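Local coordinates for protein probable FAD-dependent oxidoreductase PA4991 (Pseudomonas aeruginosa PAO1, PDB 5EZ7) that probably acts as a FAD-dependent oxidoreductase of the DAO family, binding one FAD per subunit, on a physiological substrate that remains unknown, at residues A[46-56]-A[152-161]; A[225-233]-A[277-288]. All coordinates share one frame; numbering follows the deposited sequence.

Contact 1 (A[46-56]-A[152-161]). With FAD (flavin-adenine dinucleotide), chain B.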
loop_
_atom_site.group_PDB
_atom_site.type_symbol
_atom_site.label_atom_id
_atom_site.label_comp_id
_atom_site.label_asym_id
_atom_site.label_seq_id
_atom_site.Cartn_x
_atom_site.Cartn_y
_atom_site.Cartn_z
ATOM N N SER A 46 -4.061 0.958 0.069
ATOM C CA SER A 46 -3.262 -0.131 -0.522
ATOM C C SER A 46 -3.718 -0.700 -1.862
ATOM O O SER A 46 -2.928 -0.788 -2.791
ATOM C CB SER A 46 -3.130 -1.283 0.456
ATOM O OG SER A 46 -2.398 -0.813 1.545
ATOM N N VAL A 47 -4.966 -1.111 -1.944
ATOM C CA VAL A 47 -5.498 -1.682 -3.190
ATOM C C VAL A 47 -5.701 -0.587 -4.217
ATOM O O VAL A 47 -5.879 -0.908 -5.369
ATOM C CB VAL A 47 -6.795 -2.488 -2.927
ATOM C CG1 VAL A 47 -7.437 -3.027 -4.166
ATOM C CG2 VAL A 47 -6.430 -3.737 -2.177
ATOM N N LYS A 48 -5.705 0.684 -3.781
ATOM C CA LYS A 48 -5.743 1.821 -4.686
ATOM C C LYS A 48 -4.371 2.309 -5.132
ATOM O O LYS A 48 -4.287 3.242 -5.931
ATOM C CB LYS A 48 -6.512 2.985 -4.060
ATOM C CG LYS A 48 -7.951 2.642 -3.725
ATOM C CD LYS A 48 -8.596 3.872 -3.116
ATOM C CE LYS A 48 -10.088 3.686 -2.829
ATOM N NZ LYS A 48 -10.234 3.055 -1.497
ATOM N N SER A 49 -3.294 1.700 -4.649
ATOM C CA SER A 49 -1.984 2.104 -5.104
ATOM C C SER A 49 -1.735 1.636 -6.535
ATOM O O SER A 49 -2.525 0.861 -7.112
ATOM C CB SER A 49 -0.865 1.584 -4.183
ATOM O OG SER A 49 -0.782 0.168 -4.125
ATOM N N GLN A 50 -0.634 2.098 -7.090
ATOM C CA GLN A 50 -0.198 1.647 -8.411
ATOM C C GLN A 50 0.698 0.415 -8.291
ATOM O O GLN A 50 1.048 -0.180 -9.293
ATOM C CB GLN A 50 0.478 2.780 -9.181
ATOM C CG GLN A 50 -0.484 3.913 -9.536
ATOM C CD GLN A 50 -0.005 4.776 -10.725
ATOM O OE1 GLN A 50 0.572 5.836 -10.538
ATOM N NE2 GLN A 50 -0.237 4.298 -11.936
ATOM N N GLY A 51 1.060 0.019 -7.068
ATOM C CA GLY A 51 1.732 -1.268 -6.831
ATOM C C GLY A 51 3.200 -1.241 -7.161
ATOM O O GLY A 51 3.848 -2.291 -7.218
ATOM N N ILE A 52 3.754 -0.041 -7.367
ATOM C CA ILE A 52 5.121 0.067 -7.847
ATOM C C ILE A 52 6.022 -0.031 -6.649
ATOM O O ILE A 52 5.844 0.720 -5.686
ATOM C CB ILE A 52 5.385 1.423 -8.524
ATOM C CG1 ILE A 52 4.542 1.558 -9.794
ATOM C CG2 ILE A 52 6.874 1.582 -8.828
ATOM C CD1 ILE A 52 4.289 2.992 -10.221
ATOM N N ILE A 53 7.014 -0.902 -6.718
ATOM C CA ILE A 53 8.059 -0.944 -5.691
ATOM C C ILE A 53 9.264 -0.110 -6.059
ATOM O O ILE A 53 10.163 -0.546 -6.778
ATOM C CB ILE A 53 8.397 -2.376 -5.323
ATOM C CG1 ILE A 53 7.175 -2.915 -4.571
ATOM C CG2 ILE A 53 9.534 -2.433 -4.331
ATOM C CD1 ILE A 53 7.051 -4.368 -4.723
ATOM N N HIS A 54 9.233 1.111 -5.541
ATOM C CA HIS A 54 10.251 2.123 -5.755
ATOM C C HIS A 54 11.574 1.691 -5.136
ATOM O O HIS A 54 11.590 1.008 -4.129
ATOM C CB HIS A 54 9.806 3.450 -5.104
ATOM C CG HIS A 54 8.471 3.942 -5.563
ATOM N ND1 HIS A 54 8.257 4.452 -6.825
ATOM C CD2 HIS A 54 7.283 4.024 -4.922
ATOM C CE1 HIS A 54 6.996 4.820 -6.946
ATOM N NE2 HIS A 54 6.381 4.563 -5.809
ATOM N N GLY A 55 12.684 2.101 -5.728
ATOM C CA GLY A 55 14.001 1.854 -5.138
ATOM C C GLY A 55 14.988 2.958 -5.402
ATOM O O GLY A 55 16.163 2.686 -5.709
ATOM N N GLY A 56 14.541 4.206 -5.266
ATOM C CA GLY A 56 15.356 5.355 -5.732
ATOM C C GLY A 56 15.077 6.613 -4.946
ATOM O O GLY A 56 14.059 6.691 -4.267
ATOM N N GLU A 152 12.938 -1.715 -10.244
ATOM C CA GLU A 152 11.621 -1.609 -9.640
ATOM C C GLU A 152 10.628 -2.626 -10.233
ATOM O O GLU A 152 10.750 -3.016 -11.369
ATOM C CB GLU A 152 11.095 -0.175 -9.799
ATOM C CG GLU A 152 11.960 0.918 -9.152
ATOM C CD GLU A 152 11.319 2.318 -9.199
ATOM O OE1 GLU A 152 11.936 3.271 -8.619
ATOM O OE2 GLU A 152 10.203 2.466 -9.778
ATOM N N ILE A 153 9.663 -3.049 -9.430
ATOM C CA ILE A 153 8.772 -4.166 -9.741
ATOM C C ILE A 153 7.382 -3.629 -9.613
ATOM O O ILE A 153 7.162 -2.714 -8.792
ATOM C CB ILE A 153 8.780 -5.269 -8.653
ATOM C CG1 ILE A 153 10.162 -5.625 -8.157
ATOM C CG2 ILE A 153 8.121 -6.545 -9.154
ATOM C CD1 ILE A 153 10.112 -6.311 -6.796
ATOM N N VAL A 154 6.429 -4.237 -10.323
ATOM C CA VAL A 154 5.006 -3.906 -10.127
ATOM C C VAL A 154 4.167 -5.114 -9.763
ATOM O O VAL A 154 4.060 -6.048 -10.543
ATOM C CB VAL A 154 4.387 -3.264 -11.367
ATOM C CG1 VAL A 154 2.960 -2.813 -11.070
ATOM C CG2 VAL A 154 5.269 -2.113 -11.837
ATOM N N PHE A 155 3.535 -5.027 -8.592
ATOM C CA PHE A 155 2.822 -6.127 -7.956
ATOM C C PHE A 155 1.359 -6.001 -8.294
ATOM O O PHE A 155 0.871 -4.910 -8.393
ATOM C CB PHE A 155 2.977 -6.090 -6.410
ATOM C CG PHE A 155 4.088 -6.951 -5.877
ATOM C CD1 PHE A 155 5.404 -6.569 -6.016
ATOM C CD2 PHE A 155 3.824 -8.155 -5.235
ATOM C CE1 PHE A 155 6.458 -7.370 -5.542
ATOM C CE2 PHE A 155 4.872 -8.963 -4.770
ATOM C CZ PHE A 155 6.191 -8.573 -4.942
ATOM N N ASP A 156 0.681 -7.125 -8.464
ATOM C CA ASP A 156 -0.792 -7.188 -8.434
ATOM C C ASP A 156 -1.184 -7.126 -6.953
ATOM O O ASP A 156 -1.078 -8.131 -6.229
ATOM C CB ASP A 156 -1.303 -8.509 -9.072
ATOM C CG ASP A 156 -2.839 -8.671 -8.996
ATOM O OD1 ASP A 156 -3.514 -7.690 -8.618
ATOM O OD2 ASP A 156 -3.378 -9.765 -9.328
ATOM N N VAL A 157 -1.615 -5.957 -6.509
ATOM C CA VAL A 157 -1.838 -5.705 -5.081
ATOM C C VAL A 157 -2.971 -6.543 -4.485
ATOM O O VAL A 157 -2.793 -7.141 -3.438
ATOM C CB VAL A 157 -2.005 -4.208 -4.733
ATOM C CG1 VAL A 157 -2.254 -4.030 -3.246
ATOM C CG2 VAL A 157 -0.736 -3.438 -5.105
ATOM N N PRO A 158 -4.124 -6.610 -5.148
ATOM C CA PRO A 158 -5.128 -7.524 -4.598
ATOM C C PRO A 158 -4.608 -8.968 -4.329
ATOM O O PRO A 158 -4.947 -9.567 -3.305
ATOM C CB PRO A 158 -6.210 -7.556 -5.662
ATOM C CG PRO A 158 -5.940 -6.403 -6.585
ATOM C CD PRO A 158 -4.634 -5.767 -6.251
ATOM N N ASP A 159 -3.819 -9.509 -5.244
ATOM C CA ASP A 159 -3.220 -10.814 -5.053
ATOM C C ASP A 159 -2.129 -10.841 -3.939
ATOM O O ASP A 159 -1.936 -11.855 -3.279
ATOM C CB ASP A 159 -2.646 -11.287 -6.362
ATOM C CG ASP A 159 -2.336 -12.739 -6.351
ATOM O OD1 ASP A 159 -3.284 -13.530 -6.086
ATOM O OD2 ASP A 159 -1.136 -13.081 -6.559
ATOM N N LEU A 160 -1.442 -9.711 -3.740
ATOM C CA LEU A 160 -0.491 -9.555 -2.630
ATOM C C LEU A 160 -1.175 -9.631 -1.271
ATOM O O LEU A 160 -0.706 -10.309 -0.319
ATOM C CB LEU A 160 0.243 -8.237 -2.754
ATOM C CG LEU A 160 1.110 -7.823 -1.564
ATOM C CD1 LEU A 160 2.224 -8.834 -1.243
ATOM C CD2 LEU A 160 1.664 -6.452 -1.869
ATOM N N ILE A 161 -2.291 -8.915 -1.207
ATOM C CA ILE A 161 -3.134 -8.842 -0.019
ATOM C C ILE A 161 -3.766 -10.134 0.338
ATOM O O ILE A 161 -3.829 -10.440 1.521
ATOM C CB ILE A 161 -4.211 -7.755 -0.221
ATOM C CG1 ILE A 161 -3.546 -6.431 0.061
ATOM C CG2 ILE A 161 -5.406 -7.900 0.702
ATOM C CD1 ILE A 161 -4.056 -5.414 -0.866
HETATM P PA FAD B . -4.103 1.629 4.294
HETATM O O1A FAD B . -3.894 0.796 3.073
HETATM O O2A FAD B . -4.912 2.894 4.229
HETATM O O5B FAD B . -4.706 0.664 5.399
HETATM C C5B FAD B . -5.255 1.143 6.611
HETATM C C4B FAD B . -6.285 0.116 7.033
HETATM O O4B FAD B . -6.751 0.429 8.356
HETATM C C3B FAD B . -7.487 0.102 6.084
HETATM O O3B FAD B . -7.708 -1.208 5.557
HETATM C C2B FAD B . -8.630 0.573 6.964
HETATM O O2B FAD B . -9.900 0.004 6.653
HETATM C C1B FAD B . -8.145 0.206 8.369
HETATM N N9A FAD B . -8.736 1.037 9.425
HETATM C C8A FAD B . -8.901 2.371 9.395
HETATM N N7A FAD B . -9.482 2.786 10.534
HETATM C C5A FAD B . -9.683 1.715 11.309
HETATM C C6A FAD B . -10.268 1.480 12.637
HETATM N N6A FAD B . -10.726 2.528 13.338
HETATM N N1A FAD B . -10.301 0.224 13.111
HETATM C C2A FAD B . -9.829 -0.809 12.389
HETATM N N3A FAD B . -9.285 -0.669 11.162
HETATM C C4A FAD B . -9.194 0.554 10.583
HETATM N N1 FAD B . 3.244 3.412 -2.761
HETATM C C2 FAD B . 4.182 2.763 -3.482
HETATM O O2 FAD B . 5.190 2.303 -2.894
HETATM N N3 FAD B . 4.073 2.589 -4.811
HETATM C C4 FAD B . 3.037 3.049 -5.507
HETATM O O4 FAD B . 2.952 2.866 -6.737
HETATM C C4X FAD B . 1.975 3.766 -4.792
HETATM N N5 FAD B . 0.904 4.258 -5.443
HETATM C C5X FAD B . -0.069 4.902 -4.774
HETATM C C6 FAD B . -1.165 5.379 -5.482
HETATM C C7 FAD B . -2.188 6.043 -4.835
HETATM C C7M FAD B . -3.369 6.532 -5.617
HETATM C C8 FAD B . -2.124 6.225 -3.362
HETATM C C8M FAD B . -3.219 6.931 -2.592
HETATM C C9 FAD B . -1.026 5.758 -2.663
HETATM C C9A FAD B . 0.020 5.098 -3.305
HETATM N N10 FAD B . 1.158 4.598 -2.611
HETATM C C10 FAD B . 2.144 3.915 -3.332
HETATM C "C1'" FAD B . 1.298 4.729 -1.171
HETATM C "C2'" FAD B . 0.639 3.524 -0.523
HETATM O "O2'" FAD B . -0.627 3.227 -1.128
HETATM C "C3'" FAD B . 0.480 3.733 0.976
HETATM O "O3'" FAD B . 1.709 4.278 1.499
HETATM C "C4'" FAD B . 0.170 2.414 1.681
HETATM O "O4'" FAD B . -0.715 1.599 0.912
HETATM C "C5'" FAD B . -0.467 2.647 3.037
HETATM O "O5'" FAD B . -0.589 1.390 3.717
HETATM P P FAD B . -1.337 1.347 5.128
HETATM O O1P FAD B . -1.604 -0.094 5.479
HETATM O O2P FAD B . -0.545 2.207 6.046
HETATM O O3P FAD B . -2.688 2.163 4.844
HETATM O O HOH W 1 -0.641 -2.814 -8.961
#
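Backbone hydrogen bonds join Gly-51 and Ile-53 to strand 153-155. Phe-155 N donates to Gly-51 O at 3.1 Å, almost straight (172°), while Ile-53 N meets Ile-153 O at 2.8 Å. Between them Ile-52 and Val-154 form an antiparallel non-hydrogen-bonded pair. A water bridges Phe-155 O and, by a weak bond, Gln-50 O.

One side chain takes up a backbone N-H across the contact: Glu-152 runs extended beyond CG, and its OE1 accepts from Gly-55 N at 3.2 Å, the N-H coming from above the carboxylate plane. OE2 is buried with no polar partner in the model and lies 3.6 Å from Ile-52 CG2. The His-54 ring stands nearly perpendicular to this carboxylate.

Strand 52-53 is an outer strand of a three-stranded antiparallel sheet completed by strand 96-98, and its other edge, through Ile-52 N and O, faces the flavin. Both hydrogen bonds to the flavin pyrimidine come from the Ile-52 backbone: N donates to FAD O4, and O accepts from FAD N3 at 2.7 Å; the side chain lies against FAD O4 as well. Further back, Ser-46 N and OG both donate to FAD O1A, and OG accepts from FAD O4'.

Van der Waals contacts, to oxygens as well as carbons, involve the start of helix 157-168, after its N-cap residue Asp-156. Val-157 divides its branches: CG1, anti to the backbone N (chi1 179°), lies 3.3 Å from Ser-46 O and 4.3 Å from Val-47 CG2, whereas CG2 reaches Gly-51 CA at 3.7 Å and is equally near Ser-49 OG.

Contact 2 (A[225-233]-A[277-288]). With FAD (flavin-adenine dinucleotide), chain B.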
loop_
_atom_site.group_PDB
_atom_site.type_symbol
_atom_site.label_atom_id
_atom_site.label_comp_id
_atom_site.label_asym_id
_atom_site.label_seq_id
_atom_site.Cartn_x
_atom_site.Cartn_y
_atom_site.Cartn_z
ATOM N N GLN A 225 -1.168 14.150 8.274
ATOM C CA GLN A 225 -1.646 14.989 7.162
ATOM C C GLN A 225 -2.294 14.096 6.106
ATOM O O GLN A 225 -2.054 12.903 6.057
ATOM C CB GLN A 225 -0.538 15.862 6.529
ATOM C CG GLN A 225 0.613 15.066 5.880
ATOM C CD GLN A 225 1.645 15.930 5.154
ATOM O OE1 GLN A 225 1.539 17.115 5.160
ATOM N NE2 GLN A 225 2.621 15.317 4.503
ATOM N N ARG A 226 -3.112 14.711 5.269
ATOM C CA ARG A 226 -3.859 14.050 4.200
ATOM C C ARG A 226 -3.509 14.772 2.902
ATOM O O ARG A 226 -3.716 15.953 2.802
ATOM C CB ARG A 226 -5.358 14.149 4.488
ATOM C CG ARG A 226 -5.885 13.192 5.559
ATOM C CD ARG A 226 -7.403 13.270 5.687
ATOM N NE ARG A 226 -7.789 13.230 7.084
ATOM C CZ ARG A 226 -8.452 12.258 7.701
ATOM N NH1 ARG A 226 -8.893 11.206 7.046
ATOM N NH2 ARG A 226 -8.685 12.351 9.012
ATOM N N ARG A 227 -2.915 14.085 1.942
ATOM C CA ARG A 227 -2.544 14.733 0.695
ATOM C C ARG A 227 -3.324 14.065 -0.396
ATOM O O ARG A 227 -3.018 12.933 -0.774
ATOM C CB ARG A 227 -1.069 14.632 0.437
ATOM C CG ARG A 227 -0.290 15.540 1.369
ATOM C CD ARG A 227 1.159 15.092 1.456
ATOM N NE ARG A 227 1.825 15.263 0.169
ATOM C CZ ARG A 227 2.535 14.349 -0.498
ATOM N NH1 ARG A 227 3.071 14.677 -1.677
ATOM N NH2 ARG A 227 2.737 13.137 -0.027
ATOM N N PRO A 228 -4.362 14.753 -0.889
ATOM C CA PRO A 228 -5.236 14.076 -1.842
ATOM C C PRO A 228 -4.566 13.811 -3.222
ATOM O O PRO A 228 -3.580 14.446 -3.585
ATOM C CB PRO A 228 -6.425 15.032 -1.931
ATOM C CG PRO A 228 -5.795 16.385 -1.749
ATOM C CD PRO A 228 -4.679 16.193 -0.768
ATOM N N LEU A 229 -5.078 12.809 -3.913
ATOM C CA LEU A 229 -4.752 12.523 -5.316
ATOM C C LEU A 229 -6.059 12.466 -6.104
ATOM O O LEU A 229 -7.092 12.095 -5.549
ATOM C CB LEU A 229 -4.024 11.177 -5.422
ATOM C CG LEU A 229 -2.543 11.202 -5.025
ATOM C CD1 LEU A 229 -2.042 9.795 -4.903
ATOM C CD2 LEU A 229 -1.664 11.941 -6.023
ATOM N N HIS A 230 -6.020 12.835 -7.387
ATOM C CA HIS A 230 -7.135 12.608 -8.365
ATOM C C HIS A 230 -6.664 11.697 -9.500
ATOM O O HIS A 230 -6.215 12.166 -10.555
ATOM C CB HIS A 230 -7.609 13.930 -8.957
ATOM C CG HIS A 230 -8.979 13.880 -9.566
ATOM N ND1 HIS A 230 -9.589 15.000 -10.081
ATOM C CD2 HIS A 230 -9.874 12.875 -9.698
ATOM C CE1 HIS A 230 -10.802 14.693 -10.501
ATOM N NE2 HIS A 230 -11.003 13.409 -10.274
ATOM N N MET A 231 -6.762 10.397 -9.263
ATOM C CA MET A 231 -6.298 9.390 -10.200
ATOM C C MET A 231 -7.325 9.209 -11.302
ATOM O O MET A 231 -8.509 9.385 -11.058
ATOM C CB MET A 231 -6.128 8.046 -9.486
ATOM C CG MET A 231 -5.172 8.027 -8.294
ATOM S SD MET A 231 -3.468 8.446 -8.672
ATOM C CE MET A 231 -3.015 6.929 -9.523
ATOM N N VAL A 232 -6.865 8.819 -12.503
ATOM C CA VAL A 232 -7.710 8.627 -13.665
ATOM C C VAL A 232 -7.601 7.176 -14.095
ATOM O O VAL A 232 -6.538 6.594 -14.048
ATOM C CB VAL A 232 -7.298 9.556 -14.829
ATOM C CG1 VAL A 232 -8.257 9.391 -16.010
ATOM C CG2 VAL A 232 -7.339 10.996 -14.386
ATOM N N MET A 233 -8.714 6.579 -14.503
ATOM C CA MET A 233 -8.712 5.195 -15.013
ATOM C C MET A 233 -9.302 5.215 -16.438
ATOM O O MET A 233 -10.358 5.830 -16.657
ATOM C CB MET A 233 -9.561 4.271 -14.131
ATOM C CG MET A 233 -9.033 4.011 -12.729
ATOM S SD MET A 233 -10.154 3.088 -11.628
ATOM C CE MET A 233 -11.376 4.307 -11.260
ATOM N N GLU A 277 -1.904 15.175 -9.013
ATOM C CA GLU A 277 -1.533 15.998 -7.835
ATOM C C GLU A 277 -2.350 17.276 -7.794
ATOM O O GLU A 277 -3.453 17.297 -8.333
ATOM C CB GLU A 277 -0.015 16.273 -7.811
ATOM C CG GLU A 277 0.795 15.026 -7.486
ATOM C CD GLU A 277 0.880 14.701 -5.995
ATOM O OE1 GLU A 277 0.307 15.436 -5.161
ATOM O OE2 GLU A 277 1.543 13.692 -5.645
ATOM N N THR A 278 -1.831 18.325 -7.160
ATOM C CA THR A 278 -2.567 19.552 -6.855
ATOM C C THR A 278 -3.535 20.137 -7.942
ATOM O O THR A 278 -4.691 20.458 -7.622
ATOM C CB THR A 278 -1.552 20.624 -6.369
ATOM O OG1 THR A 278 -0.864 20.084 -5.222
ATOM C CG2 THR A 278 -2.214 21.934 -5.945
ATOM N N ASP A 279 -3.091 20.287 -9.190
ATOM C CA ASP A 279 -3.987 20.832 -10.220
ATOM C C ASP A 279 -5.005 19.791 -10.665
ATOM O O ASP A 279 -6.144 20.132 -10.897
ATOM C CB ASP A 279 -3.225 21.405 -11.404
ATOM C CG ASP A 279 -2.307 22.528 -11.001
ATOM O OD1 ASP A 279 -2.755 23.471 -10.300
ATOM O OD2 ASP A 279 -1.121 22.455 -11.375
ATOM N N GLY A 280 -4.614 18.529 -10.713
ATOM C CA GLY A 280 -5.587 17.467 -10.900
ATOM C C GLY A 280 -6.649 17.434 -9.821
ATOM O O GLY A 280 -7.847 17.298 -10.110
ATOM N N VAL A 281 -6.215 17.565 -8.577
ATOM C CA VAL A 281 -7.147 17.624 -7.458
ATOM C C VAL A 281 -8.142 18.766 -7.644
ATOM O O VAL A 281 -9.316 18.580 -7.395
ATOM C CB VAL A 281 -6.432 17.680 -6.070
ATOM C CG1 VAL A 281 -7.422 17.940 -4.935
ATOM C CG2 VAL A 281 -5.701 16.364 -5.786
ATOM N N ALA A 282 -7.700 19.918 -8.128
ATOM C CA ALA A 282 -8.610 21.064 -8.261
ATOM C C ALA A 282 -9.617 20.923 -9.433
ATOM O O ALA A 282 -10.684 21.519 -9.399
ATOM C CB ALA A 282 -7.814 22.358 -8.392
ATOM N N ARG A 283 -9.274 20.161 -10.462
ATOM C CA ARG A 283 -10.180 19.910 -11.577
ATOM C C ARG A 283 -11.271 18.907 -11.173
ATOM O O ARG A 283 -11.020 17.906 -10.477
ATOM C CB ARG A 283 -9.419 19.345 -12.793
ATOM C CG ARG A 283 -8.460 20.313 -13.487
ATOM C CD ARG A 283 -7.876 19.720 -14.778
ATOM N NE ARG A 283 -6.837 18.724 -14.489
ATOM C CZ ARG A 283 -5.517 18.947 -14.431
ATOM N NH1 ARG A 283 -4.983 20.155 -14.667
ATOM N NH2 ARG A 283 -4.702 17.928 -14.157
ATOM N N ASP A 284 -12.479 19.158 -11.651
ATOM C CA ASP A 284 -13.578 18.211 -11.501
ATOM C C ASP A 284 -13.375 17.003 -12.431
ATOM O O ASP A 284 -12.429 16.950 -13.224
ATOM C CB ASP A 284 -14.945 18.902 -11.729
ATOM C CG ASP A 284 -15.032 19.621 -13.094
ATOM O OD1 ASP A 284 -15.332 18.949 -14.124
ATOM O OD2 ASP A 284 -14.756 20.861 -13.127
ATOM N N GLU A 285 -14.270 16.030 -12.319
ATOM C CA GLU A 285 -14.111 14.763 -13.011
ATOM C C GLU A 285 -13.947 14.874 -14.572
ATOM O O GLU A 285 -13.044 14.247 -15.162
ATOM C CB GLU A 285 -15.254 13.814 -12.629
ATOM C CG GLU A 285 -15.017 12.407 -13.166
ATOM C CD GLU A 285 -16.136 11.411 -12.897
ATOM O OE1 GLU A 285 -17.307 11.866 -12.846
ATOM O OE2 GLU A 285 -15.826 10.179 -12.770
ATOM N N ALA A 286 -14.822 15.668 -15.194
ATOM C CA ALA A 286 -14.808 15.895 -16.623
ATOM C C ALA A 286 -13.578 16.654 -17.103
ATOM O O ALA A 286 -12.981 16.277 -18.089
ATOM C CB ALA A 286 -16.080 16.617 -17.060
ATOM N N ALA A 287 -13.233 17.739 -16.425
ATOM C CA ALA A 287 -11.973 18.443 -16.679
ATOM C C ALA A 287 -10.752 17.517 -16.497
ATOM O O ALA A 287 -9.825 17.543 -17.302
ATOM C CB ALA A 287 -11.863 19.669 -15.775
ATOM N N GLN A 288 -10.773 16.675 -15.460
ATOM C CA GLN A 288 -9.656 15.736 -15.229
ATOM C C GLN A 288 -9.560 14.645 -16.290
ATOM O O GLN A 288 -8.461 14.328 -16.754
ATOM C CB GLN A 288 -9.715 15.133 -13.819
ATOM C CG GLN A 288 -8.574 14.180 -13.489
ATOM C CD GLN A 288 -7.213 14.850 -13.365
ATOM O OE1 GLN A 288 -6.947 15.909 -13.946
ATOM N NE2 GLN A 288 -6.343 14.229 -12.599
HETATM P PA FAD B . -4.103 1.629 4.294
HETATM O O1A FAD B . -3.894 0.796 3.073
HETATM O O2A FAD B . -4.912 2.894 4.229
HETATM O O5B FAD B . -4.706 0.664 5.399
HETATM C C5B FAD B . -5.255 1.143 6.611
HETATM C C4B FAD B . -6.285 0.116 7.033
HETATM O O4B FAD B . -6.751 0.429 8.356
HETATM C C3B FAD B . -7.487 0.102 6.084
HETATM O O3B FAD B . -7.708 -1.208 5.557
HETATM C C2B FAD B . -8.630 0.573 6.964
HETATM O O2B FAD B . -9.900 0.004 6.653
HETATM C C1B FAD B . -8.145 0.206 8.369
HETATM N N9A FAD B . -8.736 1.037 9.425
HETATM C C8A FAD B . -8.901 2.371 9.395
HETATM N N7A FAD B . -9.482 2.786 10.534
HETATM C C5A FAD B . -9.683 1.715 11.309
HETATM C C6A FAD B . -10.268 1.480 12.637
HETATM N N6A FAD B . -10.726 2.528 13.338
HETATM N N1A FAD B . -10.301 0.224 13.111
HETATM C C2A FAD B . -9.829 -0.809 12.389
HETATM N N3A FAD B . -9.285 -0.669 11.162
HETATM C C4A FAD B . -9.194 0.554 10.583
HETATM N N1 FAD B . 3.244 3.412 -2.761
HETATM C C2 FAD B . 4.182 2.763 -3.482
HETATM O O2 FAD B . 5.190 2.303 -2.894
HETATM N N3 FAD B . 4.073 2.589 -4.811
HETATM C C4 FAD B . 3.037 3.049 -5.507
HETATM O O4 FAD B . 2.952 2.866 -6.737
HETATM C C4X FAD B . 1.975 3.766 -4.792
HETATM N N5 FAD B . 0.904 4.258 -5.443
HETATM C C5X FAD B . -0.069 4.902 -4.774
HETATM C C6 FAD B . -1.165 5.379 -5.482
HETATM C C7 FAD B . -2.188 6.043 -4.835
HETATM C C7M FAD B . -3.369 6.532 -5.617
HETATM C C8 FAD B . -2.124 6.225 -3.362
HETATM C C8M FAD B . -3.219 6.931 -2.592
HETATM C C9 FAD B . -1.026 5.758 -2.663
HETATM C C9A FAD B . 0.020 5.098 -3.305
HETATM N N10 FAD B . 1.158 4.598 -2.611
HETATM C C10 FAD B . 2.144 3.915 -3.332
HETATM C "C1'" FAD B . 1.298 4.729 -1.171
HETATM C "C2'" FAD B . 0.639 3.524 -0.523
HETATM O "O2'" FAD B . -0.627 3.227 -1.128
HETATM C "C3'" FAD B . 0.480 3.733 0.976
HETATM O "O3'" FAD B . 1.709 4.278 1.499
HETATM C "C4'" FAD B . 0.170 2.414 1.681
HETATM O "O4'" FAD B . -0.715 1.599 0.912
HETATM C "C5'" FAD B . -0.467 2.647 3.037
HETATM O "O5'" FAD B . -0.589 1.390 3.717
HETATM P P FAD B . -1.337 1.347 5.128
HETATM O O1P FAD B . -1.604 -0.094 5.479
HETATM O O2P FAD B . -0.545 2.207 6.046
HETATM O O3P FAD B . -2.688 2.163 4.844
HETATM O O HOH W 2 -2.273 17.171 -3.720
#
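His-230 on strand 224-236 meets the carboxyl-terminal end of helix 278-282 and the first turn of helix 285-299; these helices pack on a strand of an eight-stranded mixed sheet, antiparallel to both its neighbours, and the axes of segments 225-233 and 278-282 lie 6.8 Å apart at 74°. With CG anti to the backbone N (chi1 -160°), the imidazole points its ND1 at Gly-280 O, 2.9 Å away. That acceptor is in the ring plane, but the donor sits above the carbonyl plane. His-230 NE2 is satisfied by Thr-312 OG1.

Gln-288 NE2 donates to His-230 O at 2.9 Å in a bent hydrogen bond (144°) and bonds also to Ile-275 O, while OE1, lying in the guanidinium plane, accepts from NE and NH2 of Arg-283. Held at both ends, the amide has its rotation fixed.

Glu-277 OE2 pairs with Arg-317, and Arg-227 with Glu-319; between the segments Arg-227 NH1 and Glu-277 OE2 come to 4.4 Å, beyond a salt bridge. A water donates to Pro-228 O and weakly to Glu-277 OE1. Val-281 CG1 rests 3.9 Å from Pro-228 CG. Over one face of the His-230 ring, Gln-288 CG makes a CH-pi contact, 3.8 Å from the centroid.

Both contacts border the same FAD, though their centres are 21 Å apart. Contact 1 spans it from the diphosphate through the pyrimidine to the benzenoid edge, where Lys-48 O lies 3.4 Å from the methyl FAD C7M. The two contacts meet at this methyl, to which contact 2 offers only carbon and sulfur: Leu-229 CD1 and Met-231 CG each lie 3.6 Å from FAD C7M. The two contacts touch directly where Gln-50 OE1 lies 3.9 Å from Met-231 CE. Gln-50 itself bonds through NE2 to Thr-258 and Thr-256 of strand 255-261, in the eight-stranded sheet that also contains strand 224-236. Segments 46-56 and 225-233 thus line adjoining parts of one flavin pocket.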